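Local coordinates for protein N-acetylglucosamine-specific lectin (Saxidomus purpuratus, PDB 6A7T) that binds carbohydrates, notably N-acetylglucosamine, as a C-type lectin of a bivalve whose sugar recognition does not depend on calcium, at residues N111-R117 and E132-N138; A120-D126 and W137-C143. All blocks are in the same frame, centred on the assembly; numbering follows the deposited sequence. Where two conformers were deposited one is given.

Interaction 1: N111-R117 and E132-N138; sequences NGWGPNR and EIVWQWN
Trp113 and Trp137 form a single backbone bridge, where the long loop of the C-type lectin fold is pinned to strand 136-140. Trp137 N donates to Gly112 O, and Gly114 N donates to Trp137 O. Both bonds are nearly straight. Gly112 sits over one face of the Trp137 indole: its CA is 3.5 Å from the centroid of the six-membered ring, almost on the normal, a CH-pi contact. The same indole turns an edge to the face of Trp113, a T-shaped pair with planes at 79°.

The Arg117 side chain crosses over Ile133 toward Asn138. Its CB is 3.9 Å from Trp137 O. CG lies 3.6 Å from Asn138 OD1 and also touches Ile133 CD1. The bend at chi2 (-51°) then brings CD to 3.0 Å from that oxygen. The Ile133 methyl lies over one face of the guanidinium. NH1 folds back to Asn116 O. NH2 makes a long salt bridge of charges alone to Glu132 OE2, well out of the guanidinium plane. Arg117 and Asn138 both bind N-acetylglucosamine in a structure of this protein. Here Arg117 NE donates to Asn138 OD1 at 2.7 Å; the oxygen lies in the guanidinium plane, but the N-H...O angle is bent to 133°.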
ATOM      1  N   ASN A 111      18.245  -2.967   5.449  1.00 23.66           N
ATOM      2  CA  ASN A 111      18.966  -3.135   6.731  1.00 27.89           C
ATOM      3  C   ASN A 111      18.333  -2.255   7.829  1.00 24.48           C
ATOM      4  O   ASN A 111      18.697  -1.121   8.029  1.00 24.44           O
ATOM      5  CB  ASN A 111      20.471  -2.885   6.609  1.00 29.31           C
ATOM      6  CG  ASN A 111      21.223  -3.181   7.893  1.00 32.99           C
ATOM      7  OD1 ASN A 111      20.655  -3.624   8.891  1.00 30.47           O
ATOM      8  ND2 ASN A 111      22.532  -2.953   7.893  1.00 35.98           N
ATOM      9  N   GLY A 112      17.377  -2.822   8.562  1.00 21.22           N
ATOM     10  CA  GLY A 112      16.784  -2.171   9.709  1.00 18.24           C
ATOM     11  C   GLY A 112      17.318  -2.652  11.031  1.00 18.15           C
ATOM     12  O   GLY A 112      16.706  -2.418  12.054  1.00 16.44           O
ATOM     13  N   TRP A 113      18.468  -3.340  11.049  1.00 13.60           N
ATOM     14  CA  TRP A 113      19.010  -3.818  12.287  1.00 16.30           C
ATOM     15  C   TRP A 113      19.492  -2.648  13.141  1.00 15.75           C
ATOM     16  O   TRP A 113      19.972  -1.691  12.571  1.00 18.44           O
ATOM     17  CB  TRP A 113      20.189  -4.751  12.032  1.00 15.65           C
ATOM     18  CG  TRP A 113      19.795  -6.062  11.418  1.00 15.80           C
ATOM     19  CD1 TRP A 113      19.862  -6.416  10.109  1.00 16.22           C
ATOM     20  CD2 TRP A 113      19.240  -7.177  12.116  1.00 13.50           C
ATOM     21  NE1 TRP A 113      19.445  -7.715   9.958  1.00 14.66           N
ATOM     22  CE2 TRP A 113      19.125  -8.217  11.175  1.00 15.25           C
ATOM     23  CE3 TRP A 113      19.027  -7.459  13.461  1.00 14.98           C
ATOM     24  CZ2 TRP A 113      18.638  -9.467  11.529  1.00 12.05           C
ATOM     25  CZ3 TRP A 113      18.564  -8.702  13.825  1.00 15.06           C
ATOM     26  CH2 TRP A 113      18.420  -9.708  12.856  1.00 13.64           C
ATOM     27  N   GLY A 114      19.421  -2.810  14.465  1.00 17.60           N
ATOM     28  CA  GLY A 114      20.028  -1.875  15.400  1.00 19.27           C
ATOM     29  C   GLY A 114      21.533  -2.048  15.370  1.00 20.60           C
ATOM     30  O   GLY A 114      22.053  -3.015  14.816  1.00 17.25           O
ATOM     31  N   PRO A 115      22.296  -1.097  15.946  1.00 20.34           N
ATOM     32  CA  PRO A 115      23.746  -1.180  15.822  1.00 21.73           C
ATOM     33  C   PRO A 115      24.269  -2.518  16.372  1.00 19.86           C
ATOM     34  O   PRO A 115      23.863  -2.928  17.421  1.00 18.50           O
ATOM     35  CB  PRO A 115      24.217   0.011  16.668  1.00 21.07           C
ATOM     36  CG  PRO A 115      23.018   0.932  16.843  1.00 22.90           C
ATOM     37  CD  PRO A 115      21.790   0.045  16.725  1.00 21.21           C
ATOM     38  N   ASN A 116      25.217  -3.140  15.661  1.00 22.90           N
ATOM     39  CA  ASN A 116      25.928  -4.346  16.116  1.00 23.59           C
ATOM     40  C   ASN A 116      24.950  -5.511  16.361  1.00 20.19           C
ATOM     41  O   ASN A 116      25.116  -6.271  17.350  1.00 23.06           O
ATOM     42  CB  ASN A 116      26.776  -4.049  17.342  1.00 25.95           C
ATOM     43  CG  ASN A 116      27.677  -2.856  17.082  1.00 29.23           C
ATOM     44  OD1 ASN A 116      28.386  -2.822  16.077  1.00 36.07           O
ATOM     45  ND2 ASN A 116      27.579  -1.847  17.932  1.00 28.77           N
ATOM     46  N   ARG A 117      23.940  -5.546  15.504  1.00 22.22           N
ATOM     47  CA  ARG A 117      22.885  -6.571  15.434  1.00 19.07           C
ATOM     48  C   ARG A 117      22.791  -7.043  13.982  1.00 16.49           C
ATOM     49  O   ARG A 117      22.907  -6.272  13.030  1.00 17.05           O
ATOM     50  CB  ARG A 117      21.551  -5.978  15.921  1.00 18.72           C
ATOM     51  CG  ARG A 117      21.488  -5.620  17.398  1.00 17.07           C
ATOM     52  CD  ARG A 117      21.907  -6.710  18.339  1.00 21.41           C
ATOM     53  NE  ARG A 117      21.726  -6.361  19.726  1.00 22.70           N
ATOM     54  CZ  ARG A 117      22.646  -5.741  20.449  1.00 23.94           C
ATOM     55  NH1 ARG A 117      23.819  -5.474  19.905  1.00 22.98           N
ATOM     56  NH2 ARG A 117      22.418  -5.444  21.716  1.00 23.31           N
ATOM     57  N   GLU A 132      20.932   1.852  22.743  1.00 21.35           N
ATOM     58  CA  GLU A 132      21.406   2.269  21.406  1.00 24.49           C
ATOM     59  C   GLU A 132      20.455   1.809  20.273  1.00 21.10           C
ATOM     60  O   GLU A 132      20.542   2.305  19.159  1.00 22.33           O
ATOM     61  CB  GLU A 132      22.846   1.761  21.202  1.00 29.53           C
ATOM     62  CG  GLU A 132      23.023   0.227  21.191  1.00 34.89           C
ATOM     63  CD  GLU A 132      22.906  -0.527  22.521  1.00 41.32           C
ATOM     64  OE1 GLU A 132      23.185   0.093  23.578  1.00 43.05           O
ATOM     65  OE2 GLU A 132      22.519  -1.746  22.511  1.00 36.41           O
ATOM     66  N   ILE A 133      19.584   0.828  20.542  1.00 18.52           N
ATOM     67  CA  ILE A 133      18.627   0.323  19.555  1.00 18.34           C
ATOM     68  C   ILE A 133      17.330   1.143  19.730  1.00 15.94           C
ATOM     69  O   ILE A 133      16.645   1.011  20.751  1.00 15.52           O
ATOM     70  CB  ILE A 133      18.447  -1.196  19.750  1.00 19.70           C
ATOM     71  CG1 ILE A 133      19.783  -1.923  19.561  1.00 22.60           C
ATOM     72  CG2 ILE A 133      17.360  -1.768  18.871  1.00 20.65           C
ATOM     73  CD1 ILE A 133      19.773  -3.403  19.896  1.00 24.55           C
ATOM     74  N   VAL A 134      17.040   2.000  18.751  1.00 15.60           N
ATOM     75  CA  VAL A 134      15.921   2.952  18.824  1.00 16.34           C
ATOM     76  C   VAL A 134      14.833   2.539  17.827  1.00 16.44           C
ATOM     77  O   VAL A 134      14.786   3.067  16.713  1.00 15.74           O
ATOM     78  CB  VAL A 134      16.421   4.385  18.565  1.00 20.04           C
ATOM     79  CG1 VAL A 134      15.338   5.423  18.784  1.00 20.90           C
ATOM     80  CG2 VAL A 134      17.622   4.672  19.429  1.00 20.99           C
ATOM     81  N   TRP A 135      13.963   1.602  18.243  1.00 14.58           N
ATOM     82  CA  TRP A 135      12.949   1.065  17.368  1.00 14.28           C
ATOM     83  C   TRP A 135      13.586   0.541  16.073  1.00 12.86           C
ATOM     84  O   TRP A 135      13.280   0.934  14.978  1.00 11.91           O
ATOM     85  CB  TRP A 135      11.794   2.053  17.151  1.00 14.70           C
ATOM     86  CG  TRP A 135      10.953   2.245  18.373  1.00 15.69           C
ATOM     87  CD1 TRP A 135      10.700   3.439  18.995  1.00 16.60           C
ATOM     88  CD2 TRP A 135      10.305   1.237  19.165  1.00 15.77           C
ATOM     89  NE1 TRP A 135       9.888   3.238  20.073  1.00 19.32           N
ATOM     90  CE2 TRP A 135       9.648   1.905  20.224  1.00 16.09           C
ATOM     91  CE3 TRP A 135      10.180  -0.159  19.077  1.00 14.89           C
ATOM     92  CZ2 TRP A 135       8.861   1.233  21.153  1.00 15.43           C
ATOM     93  CZ3 TRP A 135       9.436  -0.824  20.023  1.00 16.11           C
ATOM     94  CH2 TRP A 135       8.823  -0.140  21.077  1.00 15.51           C
ATOM     95  N   GLN A 136      14.528  -0.393  16.269  1.00 14.17           N
ATOM     96  CA  GLN A 136      15.242  -1.074  15.191  1.00 14.19           C
ATOM     97  C   GLN A 136      15.238  -2.565  15.536  1.00 12.00           C
ATOM     98  O   GLN A 136      14.904  -2.976  16.675  1.00 13.87           O
ATOM     99  CB  GLN A 136      16.659  -0.503  15.069  1.00 17.98           C
ATOM    100  CG  GLN A 136      16.695   0.913  14.528  1.00 17.92           C
ATOM    101  CD  GLN A 136      18.062   1.521  14.745  1.00 19.75           C
ATOM    102  OE1 GLN A 136      18.574   1.606  15.860  1.00 23.09           O
ATOM    103  NE2 GLN A 136      18.674   1.866  13.647  1.00 18.96           N
ATOM    104  N   TRP A 137      15.719  -3.378  14.611  1.00 12.78           N
ATOM    105  CA  TRP A 137      15.612  -4.832  14.824  1.00 13.07           C
ATOM    106  C   TRP A 137      16.697  -5.368  15.768  1.00 14.83           C
ATOM    107  O   TRP A 137      17.827  -4.875  15.754  1.00 15.45           O
ATOM    108  CB  TRP A 137      15.624  -5.600  13.499  1.00 12.51           C
ATOM    109  CG  TRP A 137      14.771  -5.078  12.413  1.00 12.25           C
ATOM    110  CD1 TRP A 137      13.572  -4.438  12.520  1.00 11.32           C
ATOM    111  CD2 TRP A 137      15.017  -5.244  11.018  1.00 11.19           C
ATOM    112  NE1 TRP A 137      13.107  -4.133  11.296  1.00 11.82           N
ATOM    113  CE2 TRP A 137      13.975  -4.611  10.343  1.00 11.57           C
ATOM    114  CE3 TRP A 137      16.056  -5.812  10.269  1.00 11.85           C
ATOM    115  CZ2 TRP A 137      13.894  -4.542   8.964  1.00 12.80           C
ATOM    116  CZ3 TRP A 137      16.001  -5.691   8.901  1.00 12.03           C
ATOM    117  CH2 TRP A 137      14.925  -5.131   8.249  1.00 13.17           C
ATOM    118  N   ASN A 138      16.335  -6.340  16.631  1.00 13.95           N
ATOM    119  CA  ASN A 138      17.231  -7.064  17.520  1.00 13.95           C
ATOM    120  C   ASN A 138      16.930  -8.567  17.374  1.00 14.56           C
ATOM    121  O   ASN A 138      15.786  -8.947  17.010  1.00 14.81           O
ATOM    122  CB  ASN A 138      17.014  -6.737  18.993  1.00 14.59           C
ATOM    123  CG  ASN A 138      18.051  -7.358  19.881  1.00 16.55           C
ATOM    124  OD1 ASN A 138      19.203  -7.361  19.495  1.00 18.45           O
ATOM    125  ND2 ASN A 138      17.647  -7.895  21.028  1.00 18.88           N
TER

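Interaction 2: A120-D126 and W137-C143; sequences ADEGCMD and WNDHQDC
Ala120 N and Gln141 NE2 both donate to Asp139 OD2. The bond from Gln141 NE2 is 2.8 Å long and uses the anti lone pair of OD2. Ala120 N, at 3.0 Å from OD2, comes from above the carboxylate plane. With CG between the backbone N and the carbonyl carbon (chi1 57°), the Asp139 carboxylate reaches Ala120. The other oxygen, OD1, accepts from Asp119 N, so both oxygens have partners. Gln141 NE2 also donates to Asp121 O at 3.1 Å. This amide thus ties the loop ahead of strand 124-126 to the end of strand 137-140.

The strands are antiparallel. Cys124 pairs with His140, and Asp126 with Asn138, each through two backbone hydrogen bonds. Met125 and Asp139 form the non-hydrogen-bonded pair between them. CA-H...O contacts run beside this pair, from Met125 CA to Asn138 O and from Asp139 CA to Cys124 O. A water bridges Glu122 O and Gln141 O, and a disulfide joins Cys124 to Cys143.

Side chains sort by face. Asp126 and Asn138 lie side by side on one face, with Asp126 OD1 3.2 Å from Asn138 CB. His140 is on this face too, and its NE2 is bonded to Thr146. On the opposite face Met125 bends at its last torsion (chi3 61°), and its CE meets Trp137 CE3 at 3.4 Å.

In a structure of this protein Asp139 and Asp119 bind a second calcium ion, which this chain lacks. Asn138 and His140 are likewise residues of the N-acetylglucosamine site. Residues 137-139 spell Trp-Asn-Asp, the WND motif on the ligand-binding strand of C-type lectin domains.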
ATOM      1  N   ALA A 120      23.911 -12.468  17.422  1.00 20.48           N
ATOM      2  CA  ALA A 120      24.120 -13.941  17.447  1.00 19.43           C
ATOM      3  C   ALA A 120      23.194 -14.618  16.416  1.00 22.81           C
ATOM      4  O   ALA A 120      22.222 -14.037  15.932  1.00 22.29           O
ATOM      5  CB  ALA A 120      23.896 -14.494  18.825  1.00 19.25           C
ATOM      6  N   ASP A 121      23.581 -15.829  16.007  1.00 21.27           N
ATOM      7  CA  ASP A 121      22.772 -16.637  15.094  1.00 20.44           C
ATOM      8  C   ASP A 121      21.594 -17.229  15.861  1.00 17.80           C
ATOM      9  O   ASP A 121      21.515 -17.146  17.064  1.00 16.11           O
ATOM     10  CB  ASP A 121      23.627 -17.768  14.490  1.00 22.93           C
ATOM     11  CG  ASP A 121      24.843 -17.335  13.677  1.00 23.80           C
ATOM     12  OD1 ASP A 121      24.929 -16.163  13.264  1.00 23.61           O
ATOM     13  OD2 ASP A 121      25.702 -18.216  13.419  1.00 26.11           O
ATOM     14  N   GLU A 122      20.681 -17.888  15.107  1.00 16.61           N
ATOM     15  CA  GLU A 122      19.738 -18.861  15.646  1.00 17.74           C
ATOM     16  C   GLU A 122      18.651 -18.173  16.472  1.00 14.33           C
ATOM     17  O   GLU A 122      18.081 -18.758  17.357  1.00 16.62           O
ATOM     18  CB  GLU A 122      20.457 -19.927  16.471  1.00 20.34           C
ATOM     19  CG  GLU A 122      21.503 -20.647  15.630  1.00 24.81           C
ATOM     20  CD  GLU A 122      21.928 -22.012  16.143  1.00 27.48           C
ATOM     21  OE1 GLU A 122      21.675 -22.317  17.329  1.00 28.58           O
ATOM     22  OE2 GLU A 122      22.467 -22.770  15.313  1.00 32.21           O
ATOM     23  N   GLY A 123      18.350 -16.944  16.109  1.00 14.07           N
ATOM     24  CA  GLY A 123      17.320 -16.230  16.846  1.00 13.40           C
ATOM     25  C   GLY A 123      16.080 -15.890  16.040  1.00 13.23           C
ATOM     26  O   GLY A 123      15.925 -16.263  14.868  1.00 13.84           O
ATOM     27  N   CYS A 124      15.186 -15.147  16.705  1.00 12.60           N
ATOM     28  CA  CYS A 124      14.032 -14.544  16.039  0.50 12.57           C
ATOM     29  C   CYS A 124      14.094 -13.033  16.225  1.00 12.28           C
ATOM     30  O   CYS A 124      14.753 -12.581  17.142  1.00 14.92           O
ATOM     31  CB  CYS A 124      12.744 -15.105  16.610  0.50 13.88           C
ATOM     32  SG  CYS A 124      12.613 -16.882  16.311  0.50 16.18           S
ATOM     33  N   MET A 125      13.395 -12.302  15.359  1.00 10.11           N
ATOM     34  CA  MET A 125      13.567 -10.855  15.310  1.00 10.55           C
ATOM     35  C   MET A 125      12.400 -10.113  15.969  1.00 10.85           C
ATOM     36  O   MET A 125      11.236 -10.524  15.918  1.00 10.58           O
ATOM     37  CB  MET A 125      13.743 -10.360  13.883  1.00 10.67           C
ATOM     38  CG  MET A 125      14.964 -10.991  13.142  1.00 10.83           C
ATOM     39  SD  MET A 125      15.061 -10.711  11.418  1.00 12.13           S
ATOM     40  CE  MET A 125      15.157  -8.914  11.412  1.00 13.24           C
ATOM     41  N   ASP A 126      12.771  -8.965  16.519  1.00 11.15           N
ATOM     42  CA  ASP A 126      11.837  -7.967  17.026  1.00 11.10           C
ATOM     43  C   ASP A 126      12.255  -6.570  16.560  1.00 12.18           C
ATOM     44  O   ASP A 126      13.330  -6.379  16.039  1.00 11.95           O
ATOM     45  CB  ASP A 126      11.699  -8.080  18.539  1.00 11.90           C
ATOM     46  CG  ASP A 126      12.932  -7.812  19.382  1.00 13.02           C
ATOM     47  OD1 ASP A 126      13.855  -7.191  18.867  1.00 14.56           O
ATOM     48  OD2 ASP A 126      12.876  -8.180  20.574  1.00 13.55           O
ATOM     49  N   TRP A 137      15.719  -3.378  14.611  1.00 12.78           N
ATOM     50  CA  TRP A 137      15.612  -4.832  14.824  1.00 13.07           C
ATOM     51  C   TRP A 137      16.697  -5.368  15.768  1.00 14.83           C
ATOM     52  O   TRP A 137      17.827  -4.875  15.754  1.00 15.45           O
ATOM     53  CB  TRP A 137      15.624  -5.600  13.499  1.00 12.51           C
ATOM     54  CG  TRP A 137      14.771  -5.078  12.413  1.00 12.25           C
ATOM     55  CD1 TRP A 137      13.572  -4.438  12.520  1.00 11.32           C
ATOM     56  CD2 TRP A 137      15.017  -5.244  11.018  1.00 11.19           C
ATOM     57  NE1 TRP A 137      13.107  -4.133  11.296  1.00 11.82           N
ATOM     58  CE2 TRP A 137      13.975  -4.611  10.343  1.00 11.57           C
ATOM     59  CE3 TRP A 137      16.056  -5.812  10.269  1.00 11.85           C
ATOM     60  CZ2 TRP A 137      13.894  -4.542   8.964  1.00 12.80           C
ATOM     61  CZ3 TRP A 137      16.001  -5.691   8.901  1.00 12.03           C
ATOM     62  CH2 TRP A 137      14.925  -5.131   8.249  1.00 13.17           C
ATOM     63  N   ASN A 138      16.335  -6.340  16.631  1.00 13.95           N
ATOM     64  CA  ASN A 138      17.231  -7.064  17.520  1.00 13.95           C
ATOM     65  C   ASN A 138      16.930  -8.567  17.374  1.00 14.56           C
ATOM     66  O   ASN A 138      15.786  -8.947  17.010  1.00 14.81           O
ATOM     67  CB  ASN A 138      17.014  -6.737  18.993  1.00 14.59           C
ATOM     68  CG  ASN A 138      18.051  -7.358  19.881  1.00 16.55           C
ATOM     69  OD1 ASN A 138      19.203  -7.361  19.495  1.00 18.45           O
ATOM     70  ND2 ASN A 138      17.647  -7.895  21.028  1.00 18.88           N
ATOM     71  N   ASP A 139      17.939  -9.400  17.591  1.00 15.34           N
ATOM     72  CA  ASP A 139      17.827 -10.877  17.555  1.00 15.51           C
ATOM     73  C   ASP A 139      17.743 -11.404  18.981  1.00 14.87           C
ATOM     74  O   ASP A 139      18.606 -11.094  19.827  1.00 15.24           O
ATOM     75  CB  ASP A 139      19.052 -11.491  16.862  1.00 15.51           C
ATOM     76  CG  ASP A 139      20.373 -11.107  17.521  1.00 17.67           C
ATOM     77  OD1 ASP A 139      20.682  -9.901  17.511  1.00 15.96           O
ATOM     78  OD2 ASP A 139      21.007 -11.996  18.138  1.00 17.95           O
ATOM     79  N   HIS A 140      16.739 -12.238  19.280  1.00 11.53           N
ATOM     80  CA  HIS A 140      16.518 -12.823  20.554  1.00 12.52           C
ATOM     81  C   HIS A 140      16.572 -14.347  20.365  1.00 14.12           C
ATOM     82  O   HIS A 140      15.945 -14.872  19.451  1.00 14.18           O
ATOM     83  CB  HIS A 140      15.157 -12.417  21.163  1.00 12.46           C
ATOM     84  CG  HIS A 140      14.929 -12.923  22.545  1.00 13.01           C
ATOM     85  ND1 HIS A 140      15.612 -12.393  23.640  1.00 14.14           N
ATOM     86  CD2 HIS A 140      14.055 -13.820  23.070  1.00 13.65           C
ATOM     87  CE1 HIS A 140      15.180 -12.960  24.746  1.00 15.37           C
ATOM     88  NE2 HIS A 140      14.247 -13.866  24.428  1.00 14.91           N
ATOM     89  N   GLN A 141      17.299 -15.039  21.244  1.00 16.11           N
ATOM     90  CA  GLN A 141      17.585 -16.456  20.977  1.00 17.09           C
ATOM     91  C   GLN A 141      16.526 -17.394  21.589  1.00 17.77           C
ATOM     92  O   GLN A 141      16.600 -18.618  21.403  1.00 22.66           O
ATOM     93  CB  GLN A 141      19.042 -16.707  21.388  1.00 17.55           C
ATOM     94  CG  GLN A 141      20.012 -16.431  20.243  1.00 19.22           C
ATOM     95  CD  GLN A 141      20.167 -14.975  19.873  1.00 19.67           C
ATOM     96  OE1 GLN A 141      20.178 -14.100  20.722  1.00 19.71           O
ATOM     97  NE2 GLN A 141      20.362 -14.700  18.600  1.00 19.74           N
ATOM     98  N   ASP A 142      15.509 -16.884  22.273  1.00 14.80           N
ATOM     99  CA  ASP A 142      14.440 -17.712  22.734  1.00 16.20           C
ATOM    100  C   ASP A 142      13.150 -17.406  21.957  1.00 15.09           C
ATOM    101  O   ASP A 142      12.440 -16.464  22.261  1.00 15.33           O
ATOM    102  CB  ASP A 142      14.183 -17.533  24.222  1.00 17.25           C
ATOM    103  CG  ASP A 142      12.943 -18.244  24.713  1.00 18.44           C
ATOM    104  OD1 ASP A 142      12.463 -19.215  24.022  1.00 16.62           O
ATOM    105  OD2 ASP A 142      12.432 -17.809  25.759  1.00 20.70           O
ATOM    106  N   CYS A 143      12.873 -18.271  20.988  1.00 13.75           N
ATOM    107  CA  CYS A 143      11.746 -18.056  20.040  1.00 13.58           C
ATOM    108  C   CYS A 143      10.468 -18.700  20.559  1.00 13.52           C
ATOM    109  O   CYS A 143       9.446 -18.688  19.841  1.00 12.20           O
ATOM    110  CB  CYS A 143      12.128 -18.570  18.666  1.00 15.53           C
ATOM    111  SG  CYS A 143      13.495 -17.604  17.980  1.00 23.01           S
TER
HETATM  112  O   HOH W   1      19.114 -19.836  19.656  1.00 37.84           O

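In the fold
Both interactions use strand 136-140 and share Trp137 and Asn138. Interaction 2 pairs this strand with its hairpin partner, strand 124-130, in regular antiparallel register. Interaction 1 adds the irregular loop 111-117 through a single bridge. Each is partly buried. In interaction 1 Trp137 and the glycines against it are buried, and the arginine, proline and glutamate are nearer the surface. Interaction 2 relies more on backbone bonds, a carboxylate with several donors and a disulfide. The two meet where Trp113 CZ2 packs on Met125 CE at 3.5 Å, and where Arg117 passes Asp139. Together they hold residues of the sugar site and of the second calcium site.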